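Local atomic coordinates of (2Z,6E)-hedycaryol synthase (PDB entry 4MC3), a protein that converts farnesyl diphosphate into the sesquiterpene alcohol (2Z,6E)-hedycaryol and diphosphate by a magnesium-dependent 1,11-cyclization. Residues L54-V59 / G305-W309; Y171-R175 / L219-V223; R175-M181 / A214-A218; A238-I242 / A253-V257. One frame throughout, in Å; residues are numbered along the deposited sequence.

Interaction 1 of 4, residues L54-V59 / G305-W309; sequences LSGAYV and GQLVW. With 28U ((3R,6E)-3,7,11-trimethyldodeca-1,6,10-trien-3-ol), chain B.
The Tyr58 side chain enters the opposing helix as a knob into the hole formed by Gly305, Gln306, Val308 and Trp309, joining helices 52-59 and 286-309 of the class I terpene cyclase alpha fold. The two segments run nearly antiparallel, at 155°. Gly305 lets the backbones come close, its CA lying 4.0 Å from Tyr58 CD2, while its carbonyl oxygen sits over one face of the phenol, off toward the rim. Tyr58 CD1 also meets Trp309 CD1 at 4.1 Å. Ser55 CB rests over one face of the indole, and Leu54 CD2 reaches the indole edge near its plane. Trp309 CG stands anti to the backbone N (chi1 -168°), which carries the ring from its helix across to Ser55 and the ligand. Gln306, its chain bent at chi2, sends NE2 to within 3.4 Å of Val59 CG2 and turns OE1 to the bound nerolidol. Farther out, Leu15 and Cys17 pack on Tyr58, and the backbone oxygen of Gln306 accepts a hydrogen bond from the ring of His310. Ser55, Gln306 and Trp309 thus line one wall of the pocket, where Ser55 OG approaches C7 of the ligand to 3.2 Å.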
loop_
_atom_site.group_PDB
_atom_site.type_symbol
_atom_site.label_atom_id
_atom_site.label_comp_id
_atom_site.label_asym_id
_atom_site.label_seq_id
_atom_site.Cartn_x
_atom_site.Cartn_y
_atom_site.Cartn_z
ATOM N N LEU A 54 12.430 -6.352 3.629
ATOM C CA LEU A 54 11.727 -7.571 3.288
ATOM C C LEU A 54 10.340 -7.255 2.747
ATOM O O LEU A 54 9.876 -7.861 1.776
ATOM C CB LEU A 54 11.667 -8.535 4.503
ATOM C CG LEU A 54 11.038 -9.903 4.245
ATOM C CD1 LEU A 54 11.864 -10.662 3.219
ATOM C CD2 LEU A 54 10.950 -10.687 5.557
ATOM N N SER A 55 9.680 -6.271 3.373
ATOM C CA SER A 55 8.385 -5.851 2.935
ATOM C C SER A 55 8.416 -5.451 1.458
ATOM O O SER A 55 7.575 -5.933 0.655
ATOM C CB SER A 55 7.921 -4.657 3.773
ATOM O OG SER A 55 6.797 -4.074 3.205
ATOM N N GLY A 56 9.380 -4.626 1.082
ATOM C CA GLY A 56 9.522 -4.201 -0.312
ATOM C C GLY A 56 9.800 -5.332 -1.258
ATOM O O GLY A 56 9.350 -5.329 -2.429
ATOM N N ALA A 57 10.603 -6.312 -0.793
ATOM C CA ALA A 57 10.952 -7.441 -1.652
ATOM C C ALA A 57 9.692 -8.259 -1.973
ATOM O O ALA A 57 9.605 -8.872 -3.042
ATOM C CB ALA A 57 11.997 -8.318 -1.004
ATOM N N TYR A 58 8.704 -8.209 -1.094
ATOM C CA TYR A 58 7.410 -8.862 -1.355
ATOM C C TYR A 58 6.412 -7.971 -2.130
ATOM O O TYR A 58 5.514 -8.454 -2.834
ATOM C CB TYR A 58 6.709 -9.319 -0.083
ATOM C CG TYR A 58 7.287 -10.581 0.542
ATOM C CD1 TYR A 58 7.828 -10.576 1.794
ATOM C CD2 TYR A 58 7.318 -11.771 -0.184
ATOM C CE1 TYR A 58 8.319 -11.775 2.373
ATOM C CE2 TYR A 58 7.837 -12.941 0.348
ATOM C CZ TYR A 58 8.324 -12.938 1.638
ATOM O OH TYR A 58 8.836 -14.109 2.165
ATOM N N VAL A 59 6.563 -6.656 -1.993
ATOM C CA VAL A 59 5.721 -5.743 -2.771
ATOM C C VAL A 59 6.062 -5.709 -4.259
ATOM O O VAL A 59 5.192 -5.673 -5.122
ATOM C CB VAL A 59 5.755 -4.281 -2.191
ATOM C CG1 VAL A 59 4.935 -3.370 -3.089
ATOM C CG2 VAL A 59 5.245 -4.255 -0.756
ATOM N N GLY A 305 2.187 -12.640 -0.985
ATOM C CA GLY A 305 3.356 -12.143 -0.268
ATOM C C GLY A 305 2.991 -11.491 1.023
ATOM O O GLY A 305 3.696 -11.651 2.025
ATOM N N GLN A 306 1.910 -10.700 1.015
ATOM C CA GLN A 306 1.602 -9.969 2.233
ATOM C C GLN A 306 0.957 -10.886 3.282
ATOM O O GLN A 306 1.079 -10.649 4.482
ATOM C CB GLN A 306 0.747 -8.717 1.968
ATOM C CG GLN A 306 1.362 -7.734 0.987
ATOM C CD GLN A 306 2.765 -7.245 1.381
ATOM O OE1 GLN A 306 3.027 -7.050 2.518
ATOM N NE2 GLN A 306 3.619 -6.981 0.399
ATOM N N LEU A 307 0.281 -11.945 2.829
ATOM C CA LEU A 307 -0.233 -12.957 3.745
ATOM C C LEU A 307 0.917 -13.652 4.462
ATOM O O LEU A 307 0.901 -13.831 5.686
ATOM C CB LEU A 307 -1.102 -13.977 3.003
ATOM C CG LEU A 307 -1.564 -15.211 3.776
ATOM C CD1 LEU A 307 -2.453 -14.772 4.935
ATOM C CD2 LEU A 307 -2.278 -16.152 2.815
ATOM N N VAL A 308 1.931 -14.011 3.705
ATOM C CA VAL A 308 3.096 -14.681 4.256
ATOM C C VAL A 308 3.907 -13.749 5.165
ATOM O O VAL A 308 4.422 -14.177 6.226
ATOM C CB VAL A 308 3.929 -15.260 3.088
ATOM C CG1 VAL A 308 5.278 -15.723 3.560
ATOM C CG2 VAL A 308 3.140 -16.384 2.417
ATOM N N TRP A 309 4.009 -12.478 4.785
ATOM C CA TRP A 309 4.658 -11.471 5.623
ATOM C C TRP A 309 3.936 -11.352 6.978
ATOM O O TRP A 309 4.595 -11.249 8.015
ATOM C CB TRP A 309 4.697 -10.124 4.885
ATOM C CG TRP A 309 5.596 -9.054 5.525
ATOM C CD1 TRP A 309 6.969 -8.987 5.475
ATOM C CD2 TRP A 309 5.169 -7.903 6.261
ATOM N NE1 TRP A 309 7.416 -7.872 6.163
ATOM C CE2 TRP A 309 6.330 -7.195 6.654
ATOM C CE3 TRP A 309 3.915 -7.412 6.648
ATOM C CZ2 TRP A 309 6.272 -6.018 7.401
ATOM C CZ3 TRP A 309 3.860 -6.242 7.391
ATOM C CH2 TRP A 309 5.034 -5.556 7.761
HETATM C C4 28U B . 0.674 -4.818 4.037
HETATM C C5 28U B . 2.947 -3.842 4.577
HETATM C C6 28U B . 3.579 -3.134 3.394
HETATM C C7 28U B . 4.436 -1.908 3.525
HETATM C C8 28U B . 4.504 -1.009 4.545
HETATM C C10 28U B . 3.833 -1.150 5.888
HETATM C C13 28U B . 2.061 1.527 6.093
HETATM C C15 28U B . 1.008 0.845 6.946
HETATM O O16 28U B . 1.066 -3.903 6.184
HETATM C C3 28U B . 1.394 -3.672 4.792
HETATM C C2 28U B . 0.798 -2.336 4.317
HETATM C C1 28U B . 1.219 -1.168 4.870
HETATM C C9 28U B . 4.730 0.463 4.244
HETATM C C11 28U B . 3.406 1.195 3.845
HETATM C C12 28U B . 2.179 1.225 4.771
HETATM C C14 28U B . 3.152 2.141 6.953
#

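Interaction 2 of 4, residues Y171-R175 / L219-V223; sequences YLDRR and LVNDV
Asp222 takes a phenol and a guanidinium on its two carboxylate oxygens. Tyr171 OH donates to OD2 of Asp222 over 2.5 Å, on the syn side, 18° out of the carboxylate plane. Arg175 grips side-on, with NE and NH2 both directed at Asp222 OD1, at 3.2 and 3.0 Å. The guanidinium and carboxylate planes lie only 9° apart, yet both hydrogen bonds are well off straight, as two donors converge on one oxygen. Arg175 NH1 is satisfied by Ser178 OG, and Asp222 OD2 has a second donor in the backbone N of Ala238. Asn221 OD1 lies 2.9 Å from Arg175 NH2 with its amide turned steeply to the guanidinium, while Asn221 ND2 is hydrogen-bonded to His310. An alanine at Asp222 would probably leave the Tyr171 hydroxyl and the Arg175 charge without their shared mate. Asn221 and Asp222 begin the NXXXSXXXE motif; by similarity, Arg175 binds substrate and Asn221 a magnesium ion, so Asp222 appears to position the arginine from the second shell. Beside the polar cluster, Leu172 CD2 meets Leu219 CD2 at 3.9 Å. This segment of helix 168-178 runs at 105° to that of helix 204-225, with helices 238-246 and 250-282 packed around Leu219.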
loop_
_atom_site.group_PDB
_atom_site.type_symbol
_atom_site.label_atom_id
_atom_site.label_comp_id
_atom_site.label_asym_id
_atom_site.label_seq_id
_atom_site.Cartn_x
_atom_site.Cartn_y
_atom_site.Cartn_z
ATOM N N TYR A 171 -15.154 2.678 6.679
ATOM C CA TYR A 171 -13.834 2.145 7.070
ATOM C C TYR A 171 -13.136 1.537 5.871
ATOM O O TYR A 171 -11.947 1.832 5.604
ATOM C CB TYR A 171 -13.925 1.158 8.234
ATOM C CG TYR A 171 -12.618 0.395 8.500
ATOM C CD1 TYR A 171 -11.540 1.007 9.085
ATOM C CD2 TYR A 171 -12.468 -0.917 8.103
ATOM C CE1 TYR A 171 -10.375 0.324 9.314
ATOM C CE2 TYR A 171 -11.308 -1.617 8.327
ATOM C CZ TYR A 171 -10.254 -0.991 8.955
ATOM O OH TYR A 171 -9.066 -1.648 9.169
ATOM N N LEU A 172 -13.818 0.673 5.107
ATOM C CA LEU A 172 -13.119 0.030 3.987
ATOM C C LEU A 172 -12.694 1.048 2.913
ATOM O O LEU A 172 -11.660 0.911 2.266
ATOM C CB LEU A 172 -13.952 -1.098 3.341
ATOM C CG LEU A 172 -14.360 -2.258 4.236
ATOM C CD1 LEU A 172 -15.213 -3.284 3.463
ATOM C CD2 LEU A 172 -13.130 -2.923 4.792
ATOM N N ASP A 173 -13.494 2.076 2.732
ATOM C CA ASP A 173 -13.206 3.102 1.737
ATOM C C ASP A 173 -11.890 3.786 2.089
ATOM O O ASP A 173 -11.123 4.119 1.161
ATOM C CB ASP A 173 -14.300 4.149 1.707
ATOM C CG ASP A 173 -15.551 3.704 0.962
ATOM O OD1 ASP A 173 -15.520 2.696 0.225
ATOM O OD2 ASP A 173 -16.553 4.467 1.009
ATOM N N ARG A 174 -11.624 4.023 3.355
ATOM C CA ARG A 174 -10.351 4.626 3.810
ATOM C C ARG A 174 -9.217 3.608 3.983
ATOM O O ARG A 174 -8.019 3.910 3.668
ATOM C CB ARG A 174 -10.513 5.509 5.015
ATOM C CG ARG A 174 -10.711 4.822 6.293
ATOM C CD ARG A 174 -10.704 5.886 7.415
ATOM N NE ARG A 174 -11.105 5.224 8.622
ATOM C CZ ARG A 174 -12.387 5.037 8.983
ATOM N NH1 ARG A 174 -12.656 4.384 10.091
ATOM N NH2 ARG A 174 -13.389 5.503 8.240
ATOM N N ARG A 175 -9.566 2.382 4.373
ATOM C CA ARG A 175 -8.594 1.341 4.609
ATOM C C ARG A 175 -7.853 0.949 3.322
ATOM O O ARG A 175 -6.673 0.567 3.366
ATOM C CB ARG A 175 -9.251 0.104 5.240
ATOM C CG ARG A 175 -8.295 -0.933 5.696
ATOM C CD ARG A 175 -7.366 -0.460 6.765
ATOM N NE ARG A 175 -6.617 -1.566 7.325
ATOM C CZ ARG A 175 -5.294 -1.652 7.351
ATOM N NH1 ARG A 175 -4.511 -0.663 6.883
ATOM N NH2 ARG A 175 -4.762 -2.735 7.833
ATOM N N LEU A 219 -7.479 -6.476 5.187
ATOM C CA LEU A 219 -8.363 -7.221 6.066
ATOM C C LEU A 219 -7.601 -8.390 6.717
ATOM O O LEU A 219 -7.825 -8.708 7.897
ATOM C CB LEU A 219 -9.582 -7.721 5.313
ATOM C CG LEU A 219 -10.578 -6.635 4.945
ATOM C CD1 LEU A 219 -11.553 -7.102 3.910
ATOM C CD2 LEU A 219 -11.307 -6.109 6.171
ATOM N N VAL A 220 -6.707 -9.018 5.951
ATOM C CA VAL A 220 -5.844 -10.056 6.541
ATOM C C VAL A 220 -4.989 -9.400 7.631
ATOM O O VAL A 220 -4.875 -9.945 8.746
ATOM C CB VAL A 220 -5.003 -10.763 5.455
ATOM C CG1 VAL A 220 -3.849 -11.565 6.071
ATOM C CG2 VAL A 220 -5.926 -11.593 4.604
ATOM N N ASN A 221 -4.383 -8.244 7.339
ATOM C CA ASN A 221 -3.631 -7.440 8.333
ATOM C C ASN A 221 -4.485 -7.186 9.582
ATOM O O ASN A 221 -4.002 -7.366 10.684
ATOM C CB ASN A 221 -3.063 -6.139 7.737
ATOM C CG ASN A 221 -2.375 -5.237 8.758
ATOM O OD1 ASN A 221 -3.030 -4.464 9.463
ATOM N ND2 ASN A 221 -1.042 -5.288 8.807
ATOM N N ASP A 222 -5.753 -6.828 9.412
ATOM C CA ASP A 222 -6.628 -6.512 10.533
ATOM C C ASP A 222 -6.770 -7.744 11.442
ATOM O O ASP A 222 -6.749 -7.627 12.667
ATOM C CB ASP A 222 -8.017 -6.050 10.068
ATOM C CG ASP A 222 -8.065 -4.641 9.554
ATOM O OD1 ASP A 222 -7.036 -3.951 9.437
ATOM O OD2 ASP A 222 -9.207 -4.191 9.240
ATOM N N VAL A 223 -6.949 -8.907 10.841
ATOM C CA VAL A 223 -7.118 -10.137 11.617
ATOM C C VAL A 223 -5.863 -10.459 12.434
ATOM O O VAL A 223 -5.960 -10.817 13.626
ATOM C CB VAL A 223 -7.529 -11.322 10.727
ATOM C CG1 VAL A 223 -7.501 -12.644 11.490
ATOM C CG2 VAL A 223 -8.914 -11.091 10.114
#

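Interaction 3 of 4, residues R175-M181 / A214-A218; sequences RMYSVGM and ALHIA. With 28U ((3R,6E)-3,7,11-trimethyldodeca-1,6,10-trien-3-ol), chain B.
The guanidinium of Arg175 lies with one face over the methyl of Ala218, whose CB is 3.5 Å from its plane and offset toward the rim, while Ser178 OG sits at its edge, in plane. Arg175 NH1 donates to that hydroxyl in a fairly straight bond (162°). NH2 makes a weak bond to Ala218 O and has its stronger partner in Asp222. This is where helix 168-178 breaks against helix 204-225, the helix-break region of the class I terpene cyclase alpha fold, and by similarity Arg175 binds the substrate. A leucine in place of Arg175 would probably leave Asp222 without its counter-charge and Ser178 OG without this donor at the pocket's margin. Beyond the arginine the contact is apolar. Val179 has CG1 between the backbone N and the carbonyl carbon (chi1 72°), which leaves CG2 anti to the N; CG2 packs 3.8 Å from Ala218 CB and also faces Ile217 CG2. Ala214 CB fits between Met176 and Met181, reaching Met181 CB at 3.7 Å, and Leu215 CD2 lies against Met176 CB. The Ala214 methyl also covers Met176 O, a buried carbonyl with no partner in the model. Gly180, at positive phi (85°), is the first residue past helix 168-178 to leave helical angles and serves as N-cap of helix 181-188. Met181, bent at chi2 and chi3, crosses Ile217 at about a right angle, its CG 3.8 Å from Ile217 CD1. Both residues border the nerolidol: Met181 CE lies 4.0 Å from C4 of the ligand, and Ile217 CG2 approaches that same carbon to 3.6 Å.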
loop_
_atom_site.group_PDB
_atom_site.type_symbol
_atom_site.label_atom_id
_atom_site.label_comp_id
_atom_site.label_asym_id
_atom_site.label_seq_id
_atom_site.Cartn_x
_atom_site.Cartn_y
_atom_site.Cartn_z
ATOM N N ARG A 175 -9.566 2.382 4.373
ATOM C CA ARG A 175 -8.594 1.341 4.609
ATOM C C ARG A 175 -7.853 0.949 3.322
ATOM O O ARG A 175 -6.673 0.567 3.366
ATOM C CB ARG A 175 -9.251 0.104 5.240
ATOM C CG ARG A 175 -8.295 -0.933 5.696
ATOM C CD ARG A 175 -7.366 -0.460 6.765
ATOM N NE ARG A 175 -6.617 -1.566 7.325
ATOM C CZ ARG A 175 -5.294 -1.652 7.351
ATOM N NH1 ARG A 175 -4.511 -0.663 6.883
ATOM N NH2 ARG A 175 -4.762 -2.735 7.833
ATOM N N MET A 176 -8.529 0.991 2.176
ATOM C CA MET A 176 -7.854 0.673 0.907
ATOM C C MET A 176 -6.700 1.643 0.662
ATOM O O MET A 176 -5.755 1.268 -0.007
ATOM C CB MET A 176 -8.752 0.583 -0.300
ATOM C CG MET A 176 -9.375 1.819 -0.755
ATOM S SD MET A 176 -9.955 1.700 -2.516
ATOM C CE MET A 176 -8.544 1.693 -3.604
ATOM N N TYR A 177 -6.798 2.862 1.167
ATOM C CA TYR A 177 -5.648 3.837 1.080
ATOM C C TYR A 177 -4.686 3.746 2.270
ATOM O O TYR A 177 -3.468 3.901 2.084
ATOM C CB TYR A 177 -6.180 5.235 0.888
ATOM C CG TYR A 177 -6.937 5.350 -0.401
ATOM C CD1 TYR A 177 -6.304 5.272 -1.639
ATOM C CD2 TYR A 177 -8.324 5.503 -0.398
ATOM C CE1 TYR A 177 -7.031 5.346 -2.819
ATOM C CE2 TYR A 177 -9.038 5.566 -1.571
ATOM C CZ TYR A 177 -8.389 5.471 -2.775
ATOM O OH TYR A 177 -9.085 5.559 -3.966
ATOM N N SER A 178 -5.150 3.550 3.510
ATOM C CA SER A 178 -4.265 3.492 4.684
ATOM C C SER A 178 -3.315 2.301 4.662
ATOM O O SER A 178 -2.230 2.376 5.239
ATOM C CB SER A 178 -5.024 3.565 6.004
ATOM O OG SER A 178 -5.694 2.322 6.284
ATOM N N VAL A 179 -3.686 1.196 3.998
ATOM C CA VAL A 179 -2.786 0.055 3.847
ATOM C C VAL A 179 -1.620 0.394 2.915
ATOM O O VAL A 179 -0.668 -0.359 2.850
ATOM C CB VAL A 179 -3.611 -1.194 3.392
ATOM C CG1 VAL A 179 -4.071 -1.098 1.953
ATOM C CG2 VAL A 179 -2.849 -2.473 3.647
ATOM N N GLY A 180 -1.754 1.453 2.139
ATOM C CA GLY A 180 -0.650 1.935 1.294
ATOM C C GLY A 180 -0.485 1.307 -0.054
ATOM O O GLY A 180 0.237 1.830 -0.925
ATOM N N MET A 181 -1.178 0.191 -0.252
ATOM C CA MET A 181 -1.117 -0.554 -1.504
ATOM C C MET A 181 -1.162 0.331 -2.748
ATOM O O MET A 181 -0.287 0.237 -3.607
ATOM C CB MET A 181 -2.245 -1.588 -1.561
ATOM C CG MET A 181 -1.862 -2.954 -1.015
ATOM S SD MET A 181 -0.143 -3.380 -1.349
ATOM C CE MET A 181 0.524 -3.423 0.314
ATOM N N ALA A 214 -6.158 -4.414 -2.423
ATOM C CA ALA A 214 -5.771 -3.593 -1.254
ATOM C C ALA A 214 -6.583 -4.053 -0.032
ATOM O O ALA A 214 -6.032 -4.150 1.074
ATOM C CB ALA A 214 -5.942 -2.105 -1.494
ATOM N N LEU A 215 -7.861 -4.333 -0.221
ATOM C CA LEU A 215 -8.726 -4.731 0.874
ATOM C C LEU A 215 -8.447 -6.154 1.334
ATOM O O LEU A 215 -8.507 -6.421 2.539
ATOM C CB LEU A 215 -10.197 -4.537 0.548
ATOM C CG LEU A 215 -10.638 -3.056 0.513
ATOM C CD1 LEU A 215 -12.122 -2.994 0.152
ATOM C CD2 LEU A 215 -10.316 -2.235 1.794
ATOM N N HIS A 216 -8.090 -7.050 0.435
ATOM C CA HIS A 216 -7.706 -8.404 0.871
ATOM C C HIS A 216 -6.531 -8.341 1.844
ATOM O O HIS A 216 -6.561 -8.872 2.962
ATOM C CB HIS A 216 -7.332 -9.257 -0.314
ATOM C CG HIS A 216 -7.011 -10.674 0.025
ATOM N ND1 HIS A 216 -5.818 -11.058 0.589
ATOM C CD2 HIS A 216 -7.750 -11.809 -0.113
ATOM C CE1 HIS A 216 -5.822 -12.381 0.762
ATOM N NE2 HIS A 216 -6.976 -12.857 0.339
ATOM N N ILE A 217 -5.478 -7.599 1.445
ATOM C CA ILE A 217 -4.283 -7.417 2.203
ATOM C C ILE A 217 -4.600 -6.757 3.513
ATOM O O ILE A 217 -4.080 -7.143 4.575
ATOM C CB ILE A 217 -3.261 -6.624 1.341
ATOM C CG1 ILE A 217 -2.808 -7.488 0.154
ATOM C CG2 ILE A 217 -2.105 -6.142 2.147
ATOM C CD1 ILE A 217 -2.099 -6.729 -0.952
ATOM N N ALA A 218 -5.369 -5.671 3.476
ATOM C CA ALA A 218 -5.687 -4.933 4.699
ATOM C C ALA A 218 -6.515 -5.705 5.680
ATOM O O ALA A 218 -6.266 -5.607 6.908
ATOM C CB ALA A 218 -6.394 -3.646 4.385
HETATM C C4 28U B . 0.674 -4.818 4.037
HETATM C C5 28U B . 2.947 -3.842 4.577
HETATM C C6 28U B . 3.579 -3.134 3.394
HETATM C C7 28U B . 4.436 -1.908 3.525
HETATM C C8 28U B . 4.504 -1.009 4.545
HETATM C C10 28U B . 3.833 -1.150 5.888
HETATM C C13 28U B . 2.061 1.527 6.093
HETATM C C15 28U B . 1.008 0.845 6.946
HETATM O O16 28U B . 1.066 -3.903 6.184
HETATM C C3 28U B . 1.394 -3.672 4.792
HETATM C C2 28U B . 0.798 -2.336 4.317
HETATM C C1 28U B . 1.219 -1.168 4.870
HETATM C C9 28U B . 4.730 0.463 4.244
HETATM C C11 28U B . 3.406 1.195 3.845
HETATM C C12 28U B . 2.179 1.225 4.771
HETATM C C14 28U B . 3.152 2.141 6.953
#

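Interaction 4 of 4, residues A238-I242 / A253-V257; sequences AVTII and AVDQV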
loop_
_atom_site.group_PDB
_atom_site.type_symbol
_atom_site.label_atom_id
_atom_site.label_comp_id
_atom_site.label_asym_id
_atom_site.label_seq_id
_atom_site.Cartn_x
_atom_site.Cartn_y
_atom_site.Cartn_z
ATOM N N ALA A 238 -11.483 -3.972 11.088
ATOM C CA ALA A 238 -12.757 -4.526 10.643
ATOM C C ALA A 238 -13.308 -5.523 11.667
ATOM O O ALA A 238 -14.514 -5.650 11.822
ATOM C CB ALA A 238 -12.598 -5.200 9.289
ATOM N N VAL A 239 -12.436 -6.281 12.312
ATOM C CA VAL A 239 -12.880 -7.252 13.303
ATOM C C VAL A 239 -13.628 -6.549 14.425
ATOM O O VAL A 239 -14.762 -6.895 14.786
ATOM C CB VAL A 239 -11.726 -8.066 13.861
ATOM C CG1 VAL A 239 -12.258 -9.010 14.945
ATOM C CG2 VAL A 239 -11.037 -8.859 12.779
ATOM N N THR A 240 -12.980 -5.548 14.962
ATOM C CA THR A 240 -13.543 -4.745 16.052
ATOM C C THR A 240 -14.836 -4.060 15.645
ATOM O O THR A 240 -15.764 -3.991 16.422
ATOM C CB THR A 240 -12.493 -3.707 16.516
ATOM O OG1 THR A 240 -11.315 -4.435 16.858
ATOM C CG2 THR A 240 -12.975 -2.904 17.695
ATOM N N ILE A 241 -14.861 -3.491 14.444
ATOM C CA ILE A 241 -16.015 -2.769 13.954
ATOM C C ILE A 241 -17.242 -3.684 13.903
ATOM O O ILE A 241 -18.345 -3.282 14.309
ATOM C CB ILE A 241 -15.720 -2.116 12.603
ATOM C CG1 ILE A 241 -14.764 -0.918 12.810
ATOM C CG2 ILE A 241 -16.989 -1.678 11.916
ATOM C CD1 ILE A 241 -14.092 -0.411 11.537
ATOM N N ILE A 242 -17.064 -4.883 13.381
ATOM C CA ILE A 242 -18.161 -5.877 13.303
ATOM C C ILE A 242 -18.574 -6.322 14.712
ATOM O O ILE A 242 -19.769 -6.310 15.046
ATOM C CB ILE A 242 -17.790 -7.073 12.408
ATOM C CG1 ILE A 242 -17.638 -6.585 10.942
ATOM C CG2 ILE A 242 -18.812 -8.213 12.530
ATOM C CD1 ILE A 242 -17.013 -7.606 10.016
ATOM N N ALA A 253 -16.756 -12.480 14.876
ATOM C CA ALA A 253 -16.378 -11.313 14.064
ATOM C C ALA A 253 -15.235 -11.650 13.098
ATOM O O ALA A 253 -15.232 -11.196 11.943
ATOM C CB ALA A 253 -16.013 -10.155 14.931
ATOM N N VAL A 254 -14.254 -12.411 13.582
ATOM C CA VAL A 254 -13.155 -12.904 12.758
ATOM C C VAL A 254 -13.679 -13.725 11.596
ATOM O O VAL A 254 -13.202 -13.585 10.444
ATOM C CB VAL A 254 -12.125 -13.721 13.575
ATOM C CG1 VAL A 254 -11.178 -14.511 12.665
ATOM C CG2 VAL A 254 -11.321 -12.789 14.463
ATOM N N ASP A 255 -14.622 -14.607 11.878
ATOM C CA ASP A 255 -15.143 -15.478 10.826
ATOM C C ASP A 255 -15.854 -14.659 9.752
ATOM O O ASP A 255 -15.776 -14.961 8.575
ATOM C CB ASP A 255 -16.089 -16.533 11.421
ATOM C CG ASP A 255 -15.382 -17.524 12.369
ATOM O OD1 ASP A 255 -14.128 -17.539 12.415
ATOM O OD2 ASP A 255 -16.091 -18.305 13.066
ATOM N N GLN A 256 -16.534 -13.605 10.162
ATOM C CA GLN A 256 -17.176 -12.701 9.230
ATOM C C GLN A 256 -16.177 -11.902 8.368
ATOM O O GLN A 256 -16.436 -11.661 7.178
ATOM C CB GLN A 256 -18.125 -11.799 9.969
ATOM C CG GLN A 256 -19.299 -12.620 10.518
ATOM C CD GLN A 256 -20.259 -11.794 11.332
ATOM O OE1 GLN A 256 -20.215 -11.794 12.580
ATOM N NE2 GLN A 256 -21.097 -11.044 10.641
ATOM N N VAL A 257 -15.066 -11.479 8.972
ATOM C CA VAL A 257 -13.999 -10.842 8.203
ATOM C C VAL A 257 -13.397 -11.855 7.194
ATOM O O VAL A 257 -13.127 -11.482 6.041
ATOM C CB VAL A 257 -12.932 -10.192 9.102
ATOM C CG1 VAL A 257 -11.733 -9.738 8.274
ATOM C CG2 VAL A 257 -13.529 -9.041 9.893
#
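An apolar helix-helix contact joins Ala238-Ile242, at the start of helix 238-246, to Ala253-Val257 near the start of helix 250-282, the centre of the contact about 21 Å from the centre of the chain. The short segments cross at 121°, their axes 8.6 Å apart. The backbones come nearest at Val239 and Ala253 (CA atoms 5.4 Å apart), where the Ala253 methyl lies 3.5 Å from Val239 O, with Val239 CG1 beside it. That same CG1, anti to the backbone N (chi1 177°), also reaches Val254 CG2 at 3.9 Å, whereas CG2 of Val239 is turned to Val257. Val257 CG2 is where most of the side chains converge, meeting Val239 CG2 and Ile242 CD1 at 3.8 Å each and Ala238 CB at 4.0 Å. The Ile242 branches divide the work, CD1 going to Val257 while CG2 packs on Ala253 and on the end of Gln256. On the inner side, Val223 of helix 204-225 touches both Val239 and Val257, and Tyr171 packs on Ala238 and Ile241. The pair are consecutive helices packed at a steep angle, part of the all-helical class I terpene synthase fold downstream of the NXXXSXXXE motif.

Interactions 2 and 3 share Arg175 and the helix pair 168-178 and 204-225, with centres 6 Å apart: interaction 2 supplies the carboxylate, interaction 3 the apolar face and further polar partners of the same guanidinium. Interaction 1 forms another wall of the same pocket, and both it and interaction 3 touch the nerolidol; Gln306 CB meets Ile217 CG2 at 3.8 Å between them. Interaction 4 lies farther out, its centre 10 Å from that of interaction 2 and 24 Å from that of interaction 1. It is tied inward by the probable hydrogen bond from Ala238 N to Asp222 OD2 (2.9 Å) and by Val223 CG2 packing on Val257 CG1.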